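Local coordinates for formyltransferase PseJ (Anoxybacillus kamchatkensis G10, PDB 6EDK), which belongs to the formyl transferase family and holds the bound 1YA molecule in a pocket lined by loops of a mixed alpha/beta fold, at residues R75-P80 / S126-G131; F86-I91 / T130-V135. All coordinates share one frame; numbering follows the deposited sequence.

Interactions 1 and 2 have centres 11 Å apart and overlap on the chain, since both include Thr130 and Gly131. Their segments follow in the order 75-80, 86-91, 126-131 and 130-135. Helix 80-85 runs from the end of the first segment to the start of the second, which leads into strand 90-94; the loop of 126-131 then passes into edge strand 133-138. Interaction 1 therefore brings together the loops beyond strands 68-71 and 118-123 that hold 1YA, whereas interaction 2 reaches across strand 118-123, from the start of strand 90-94 to strand 133-138. Helix 80-85 and the shared Thr130-Gly131 thus link the loops that hold 1YA to the strands of the mixed sheet.

Interaction 1 (R75-P80 / S126-G131); sequences RYIIHP and SGLDTG. With 1YA (N-{4-[{[(6S)-2-amino-4-oxo-3,4,5,6,7,8-hexahydropteridin-6-yl]methyl}(formyl)amino]benzoyl}-L-glutamic acid), chain D.
Ile77 and Leu128 meet where two loops of the formyl transferase fold, one following strand 68-71 and the other following strand 118-123, close on the 1YA pocket. The apolar contact is tight: Ile77 CG1 lies 3.5 Å from Leu128 CD2, with the side chains crossing at about a right angle. A looser pair, Pro80 CB and Ser126 CB at 4.3 Å, adds to it near the start of helix 80-85.

The polar contacts run through the ligand and one water. From 75-80, the backbone bonds to three nitrogens of the pteridine. Ile78 N donates almost straight to 1YA N1 (2.9 Å, 172°). On either side of that bond, 1YA N8 donates to Tyr76 O and 1YA NA2 to Ile78 O. From 126-131, Asp129 N donates to 1YA O4 (2.9 Å), while the bond from 1YA N3 to Gly127 O is bent and weak. The water bridges the loops by donating to both Ile78 O (2.9 Å) and Ser126 O (2.7 Å). Asp129 OD2 bonds to Gly103 N, which ties its carboxylate to strand 102-103.

Leu128 packs on both the opposite loop and the ligand. Its chi1 of -54° sets CG anti to the carbonyl carbon, and the branch then divides: CD2 goes to Ile77, while CD1 faces ring carbon C16 of 1YA and lies 3.3 Å from 1YA OE1.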
loop_
_atom_site.group_PDB
_atom_site.type_symbol
_atom_site.label_atom_id
_atom_site.label_comp_id
_atom_site.label_asym_id
_atom_site.label_seq_id
_atom_site.Cartn_x
_atom_site.Cartn_y
_atom_site.Cartn_z
ATOM N N ARG A 75 8.823 2.456 4.640
ATOM C CA ARG A 75 8.948 3.891 4.731
ATOM C C ARG A 75 9.921 4.492 3.725
ATOM O O ARG A 75 10.047 5.716 3.684
ATOM C CB ARG A 75 9.358 4.291 6.158
ATOM C CG ARG A 75 8.138 4.373 7.115
ATOM C CD ARG A 75 8.559 4.153 8.581
ATOM N NE ARG A 75 8.957 2.763 8.834
ATOM C CZ ARG A 75 8.194 1.842 9.430
ATOM N NH1 ARG A 75 6.963 2.150 9.870
ATOM N NH2 ARG A 75 8.676 0.613 9.583
ATOM N N TYR A 76 10.570 3.694 2.893
ATOM C CA TYR A 76 11.555 4.233 1.975
ATOM C C TYR A 76 11.257 3.884 0.535
ATOM O O TYR A 76 10.594 2.872 0.209
ATOM C CB TYR A 76 12.972 3.714 2.362
ATOM C CG TYR A 76 13.279 3.955 3.823
ATOM C CD1 TYR A 76 13.687 5.208 4.278
ATOM C CD2 TYR A 76 13.101 2.937 4.786
ATOM C CE1 TYR A 76 13.947 5.433 5.618
ATOM C CE2 TYR A 76 13.356 3.167 6.133
ATOM C CZ TYR A 76 13.788 4.421 6.535
ATOM O OH TYR A 76 14.036 4.665 7.863
ATOM N N ILE A 77 11.772 4.741 -0.341
ATOM C CA ILE A 77 11.758 4.477 -1.770
ATOM C C ILE A 77 12.709 3.332 -2.067
ATOM O O ILE A 77 13.844 3.319 -1.582
ATOM C CB ILE A 77 12.139 5.758 -2.533
ATOM C CG1 ILE A 77 11.184 6.877 -2.089
ATOM C CG2 ILE A 77 12.098 5.527 -4.032
ATOM C CD1 ILE A 77 11.631 8.271 -2.441
ATOM N N ILE A 78 12.243 2.354 -2.810
ATOM C CA ILE A 78 13.038 1.193 -3.182
ATOM C C ILE A 78 13.844 1.527 -4.433
ATOM O O ILE A 78 13.292 1.952 -5.462
ATOM C CB ILE A 78 12.153 -0.040 -3.409
ATOM C CG1 ILE A 78 11.485 -0.440 -2.072
ATOM C CG2 ILE A 78 12.964 -1.218 -3.912
ATOM C CD1 ILE A 78 10.360 -1.426 -2.255
ATOM N N HIS A 79 15.153 1.301 -4.347
ATOM C CA HIS A 79 16.079 1.728 -5.395
ATOM C C HIS A 79 15.753 1.067 -6.727
ATOM O O HIS A 79 15.367 -0.102 -6.765
ATOM C CB HIS A 79 17.500 1.359 -4.956
ATOM C CG HIS A 79 18.565 1.932 -5.829
ATOM N ND1 HIS A 79 18.906 1.376 -7.048
ATOM C CD2 HIS A 79 19.348 3.023 -5.671
ATOM C CE1 HIS A 79 19.873 2.093 -7.591
ATOM N NE2 HIS A 79 20.155 3.098 -6.780
ATOM N N PRO A 80 15.922 1.784 -7.854
ATOM C CA PRO A 80 15.483 1.238 -9.159
ATOM C C PRO A 80 16.171 -0.039 -9.585
ATOM O O PRO A 80 15.576 -0.882 -10.297
ATOM C CB PRO A 80 15.791 2.378 -10.141
ATOM C CG PRO A 80 15.894 3.597 -9.301
ATOM C CD PRO A 80 16.383 3.179 -7.959
ATOM N N SER A 126 9.684 2.012 -10.448
ATOM C CA SER A 126 10.697 2.936 -9.932
ATOM C C SER A 126 10.074 4.180 -9.350
ATOM O O SER A 126 10.647 4.794 -8.470
ATOM C CB SER A 126 11.683 3.320 -11.046
ATOM O OG SER A 126 10.968 3.457 -12.269
ATOM N N GLY A 127 8.865 4.550 -9.806
ATOM C CA GLY A 127 8.182 5.666 -9.198
ATOM C C GLY A 127 7.393 5.281 -7.957
ATOM O O GLY A 127 7.223 4.097 -7.659
ATOM N N LEU A 128 6.896 6.303 -7.247
ATOM C CA LEU A 128 6.141 6.095 -6.008
ATOM C C LEU A 128 4.675 5.800 -6.323
ATOM O O LEU A 128 3.933 6.695 -6.758
ATOM C CB LEU A 128 6.217 7.318 -5.109
ATOM C CG LEU A 128 7.617 7.822 -4.770
ATOM C CD1 LEU A 128 7.535 8.930 -3.719
ATOM C CD2 LEU A 128 8.483 6.650 -4.294
ATOM N N ASP A 129 4.244 4.561 -6.049
ATOM C CA ASP A 129 2.846 4.122 -6.159
ATOM C C ASP A 129 2.335 4.213 -7.576
ATOM O O ASP A 129 1.158 4.278 -7.790
ATOM C CB ASP A 129 1.929 4.926 -5.209
ATOM C CG ASP A 129 2.353 4.798 -3.751
ATOM O OD1 ASP A 129 2.798 3.682 -3.360
ATOM O OD2 ASP A 129 2.251 5.794 -2.986
ATOM N N THR A 130 3.247 4.152 -8.572
ATOM C CA THR A 130 2.915 4.243 -9.985
ATOM C C THR A 130 2.868 2.908 -10.720
ATOM O O THR A 130 2.411 2.871 -11.876
ATOM C CB THR A 130 3.930 5.168 -10.690
ATOM O OG1 THR A 130 5.245 4.871 -10.209
ATOM C CG2 THR A 130 3.661 6.598 -10.363
ATOM N N GLY A 131 3.277 1.797 -10.094
ATOM C CA GLY A 131 3.331 0.509 -10.780
ATOM C C GLY A 131 1.985 -0.081 -11.213
ATOM O O GLY A 131 0.896 0.435 -10.932
HETATM N N1 1YA D . 9.440 2.317 -3.609
HETATM C C2 1YA D . 9.229 2.367 -5.073
HETATM N NA2 1YA D . 10.363 2.486 -5.973
HETATM N N3 1YA D . 7.865 2.257 -5.708
HETATM C C4 1YA D . 6.656 2.162 -4.878
HETATM O O4 1YA D . 5.587 2.093 -5.450
HETATM C C4A 1YA D . 6.874 2.125 -3.404
HETATM N N5 1YA D . 5.782 1.959 -2.587
HETATM C C6 1YA D . 6.022 2.408 -1.121
HETATM C C7 1YA D . 7.197 1.988 -0.565
HETATM N N8 1YA D . 8.489 2.134 -1.438
HETATM C C8A 1YA D . 8.283 2.169 -2.760
HETATM C C9 1YA D . 5.937 3.951 -1.173
HETATM N N10 1YA D . 6.018 4.577 0.161
HETATM C C11 1YA D . 8.321 8.104 0.591
HETATM C C12 1YA D . 8.660 6.994 1.347
HETATM C C13 1YA D . 7.922 5.824 1.202
HETATM C C14 1YA D . 6.854 5.802 0.323
HETATM C C15 1YA D . 6.513 6.918 -0.420
HETATM C C16 1YA D . 7.254 8.080 -0.281
HETATM C C17 1YA D . 9.103 9.434 0.732
HETATM N N 1YA D . 8.235 10.633 0.863
HETATM C CA 1YA D . 8.750 12.017 1.018
HETATM C CB 1YA D . 9.443 12.476 -0.289
HETATM C CG 1YA D . 9.008 11.659 -1.516
HETATM C CD 1YA D . 9.384 12.347 -2.841
HETATM O OE1 1YA D . 8.917 11.920 -3.933
HETATM O OE2 1YA D . 10.159 13.338 -2.834
HETATM C CT 1YA D . 7.568 12.948 1.397
HETATM O O2 1YA D . 6.376 12.520 1.474
HETATM O O1 1YA D . 7.779 14.160 1.643
HETATM C C18 1YA D . 5.263 4.097 1.309
HETATM O O5 1YA D . 4.572 3.138 1.219
HETATM O O 1YA D . 10.281 9.461 0.757
HETATM O O HOH W 1 12.967 3.760 -7.693
#

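Interaction 2 (F86-I91 / T130-V135); sequences FKQRAI and TGEIIV
Ile91 and Ile134 touch methyl to methyl, Ile91 CG2 lying 3.5 Å from Ile134 CD1, and each of these atoms has the other as its closest partner across the contact. Their side chains cross at about a right angle. Ile91 takes the less common rotamer, with CG1 between the backbone N and the carbonyl carbon (chi1 68°); CG2 is then placed beside the backbone N, and it is this short branch that does the touching. Ile134 contributes its longer branch instead, CG1 running on to the terminal CD1 with chi2 at 156°.

The second pair is polar but unbonded. Gln88 OE1 and Glu132 OE1 come within 3.3 Å as two acceptors, their amide and carboxylate planes turned 61° apart. Gln88 bends at chi2 to bring its amide round, whereas Glu132 is extended beyond CG and reaches across. The amide nitrogen is engaged elsewhere, Gln88 NE2 making a weak hydrogen bond to Arg175 O.

Residues 86-89 form a type II turn closed by Arg89 N donating to Phe86 O (2.7 Å), with Gln88 at its third position in left-handed conformation, after which 90-91 enter strand 90-94. Gln88, Ile91 and Ile134 all also touch Tyr123 of strand 118-123, which lies between the two strands in the sheet, and Ile134 packs on Ile169 of helix 147-169 as well. Ile134 and Val135 both face Ile121, the pattern of a classic beta bulge in strand 133-138, at one margin of the mixed sheet.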
loop_
_atom_site.group_PDB
_atom_site.type_symbol
_atom_site.label_atom_id
_atom_site.label_comp_id
_atom_site.label_asym_id
_atom_site.label_seq_id
_atom_site.Cartn_x
_atom_site.Cartn_y
_atom_site.Cartn_z
ATOM N N PHE A 86 13.706 -7.239 -9.231
ATOM C CA PHE A 86 12.518 -7.946 -8.773
ATOM C C PHE A 86 11.280 -7.648 -9.616
ATOM O O PHE A 86 10.163 -7.836 -9.133
ATOM C CB PHE A 86 12.275 -7.613 -7.286
ATOM C CG PHE A 86 13.266 -8.298 -6.360
ATOM C CD1 PHE A 86 13.047 -9.590 -5.958
ATOM C CD2 PHE A 86 14.421 -7.636 -5.945
ATOM C CE1 PHE A 86 13.975 -10.235 -5.127
ATOM C CE2 PHE A 86 15.332 -8.255 -5.146
ATOM C CZ PHE A 86 15.121 -9.567 -4.739
ATOM N N LYS A 87 11.452 -7.251 -10.876
ATOM C CA LYS A 87 10.318 -7.106 -11.789
ATOM C C LYS A 87 9.373 -8.287 -11.662
ATOM O O LYS A 87 9.795 -9.451 -11.690
ATOM C CB LYS A 87 10.769 -6.993 -13.247
ATOM C CG LYS A 87 11.187 -5.568 -13.661
ATOM C CD LYS A 87 10.113 -4.501 -13.314
ATOM C CE LYS A 87 10.176 -3.299 -14.271
ATOM N NZ LYS A 87 9.649 -2.029 -13.685
ATOM N N GLN A 88 8.086 -7.971 -11.504
ATOM C CA GLN A 88 6.995 -8.945 -11.404
ATOM C C GLN A 88 7.155 -9.861 -10.185
ATOM O O GLN A 88 6.471 -10.888 -10.049
ATOM C CB GLN A 88 6.820 -9.737 -12.707
ATOM C CG GLN A 88 6.492 -8.822 -13.960
ATOM C CD GLN A 88 5.106 -8.121 -13.882
ATOM O OE1 GLN A 88 4.996 -6.895 -13.650
ATOM N NE2 GLN A 88 4.043 -8.900 -14.092
ATOM N N ARG A 89 7.983 -9.452 -9.229
ATOM C CA ARG A 89 8.169 -10.208 -8.013
ATOM C C ARG A 89 8.125 -9.313 -6.788
ATOM O O ARG A 89 8.537 -9.750 -5.715
ATOM C CB ARG A 89 9.505 -10.979 -8.041
ATOM C CG ARG A 89 9.643 -12.001 -9.158
ATOM C CD ARG A 89 10.962 -12.856 -8.993
ATOM N NE ARG A 89 12.177 -12.059 -9.188
ATOM C CZ ARG A 89 13.349 -12.307 -8.581
ATOM N NH1 ARG A 89 13.458 -13.324 -7.731
ATOM N NH2 ARG A 89 14.407 -11.526 -8.807
ATOM N N ALA A 90 7.683 -8.059 -6.937
ATOM C CA ALA A 90 7.607 -7.140 -5.807
ATOM C C ALA A 90 6.288 -6.349 -5.871
ATOM O O ALA A 90 6.044 -5.652 -6.857
ATOM C CB ALA A 90 8.741 -6.160 -5.817
ATOM N N ILE A 91 5.504 -6.407 -4.796
ATOM C CA ILE A 91 4.204 -5.741 -4.739
ATOM C C ILE A 91 4.156 -4.816 -3.538
ATOM O O ILE A 91 4.866 -5.016 -2.577
ATOM C CB ILE A 91 3.043 -6.703 -4.674
ATOM C CG1 ILE A 91 2.969 -7.496 -3.366
ATOM C CG2 ILE A 91 2.991 -7.657 -5.850
ATOM C CD1 ILE A 91 1.902 -8.468 -3.311
ATOM N N THR A 130 3.247 4.152 -8.572
ATOM C CA THR A 130 2.915 4.243 -9.985
ATOM C C THR A 130 2.868 2.908 -10.720
ATOM O O THR A 130 2.411 2.871 -11.876
ATOM C CB THR A 130 3.930 5.168 -10.690
ATOM O OG1 THR A 130 5.245 4.871 -10.209
ATOM C CG2 THR A 130 3.661 6.598 -10.363
ATOM N N GLY A 131 3.277 1.797 -10.094
ATOM C CA GLY A 131 3.331 0.509 -10.780
ATOM C C GLY A 131 1.985 -0.081 -11.213
ATOM O O GLY A 131 0.896 0.435 -10.932
ATOM N N GLU A 132 2.068 -1.230 -11.885
ATOM C CA GLU A 132 0.880 -1.851 -12.480
ATOM C C GLU A 132 -0.094 -2.367 -11.414
ATOM O O GLU A 132 0.302 -2.860 -10.370
ATOM C CB GLU A 132 1.261 -3.026 -13.374
ATOM C CG GLU A 132 1.927 -2.600 -14.679
ATOM C CD GLU A 132 2.226 -3.797 -15.565
ATOM O OE1 GLU A 132 2.946 -4.720 -15.089
ATOM O OE2 GLU A 132 1.719 -3.820 -16.718
ATOM N N ILE A 133 -1.376 -2.191 -11.664
ATOM C CA ILE A 133 -2.418 -2.546 -10.702
ATOM C C ILE A 133 -2.745 -4.023 -10.810
ATOM O O ILE A 133 -2.968 -4.557 -11.920
ATOM C CB ILE A 133 -3.684 -1.695 -10.928
ATOM C CG1 ILE A 133 -3.389 -0.243 -10.601
ATOM C CG2 ILE A 133 -4.787 -2.284 -10.000
ATOM C CD1 ILE A 133 -4.607 0.726 -10.912
ATOM N N ILE A 134 -2.795 -4.697 -9.649
ATOM C CA ILE A 134 -3.144 -6.107 -9.571
ATOM C C ILE A 134 -4.609 -6.292 -9.202
ATOM O O ILE A 134 -5.356 -6.958 -9.934
ATOM C CB ILE A 134 -2.226 -6.847 -8.567
ATOM C CG1 ILE A 134 -0.786 -6.893 -9.116
ATOM C CG2 ILE A 134 -2.700 -8.216 -8.308
ATOM C CD1 ILE A 134 0.299 -7.062 -8.016
ATOM N N VAL A 135 -5.025 -5.683 -8.091
ATOM C CA VAL A 135 -6.436 -5.652 -7.696
ATOM C C VAL A 135 -6.679 -4.414 -6.857
ATOM O O VAL A 135 -5.786 -3.944 -6.164
ATOM C CB VAL A 135 -6.875 -6.855 -6.858
ATOM C CG1 VAL A 135 -6.887 -8.082 -7.739
ATOM C CG2 VAL A 135 -5.945 -7.090 -5.661
#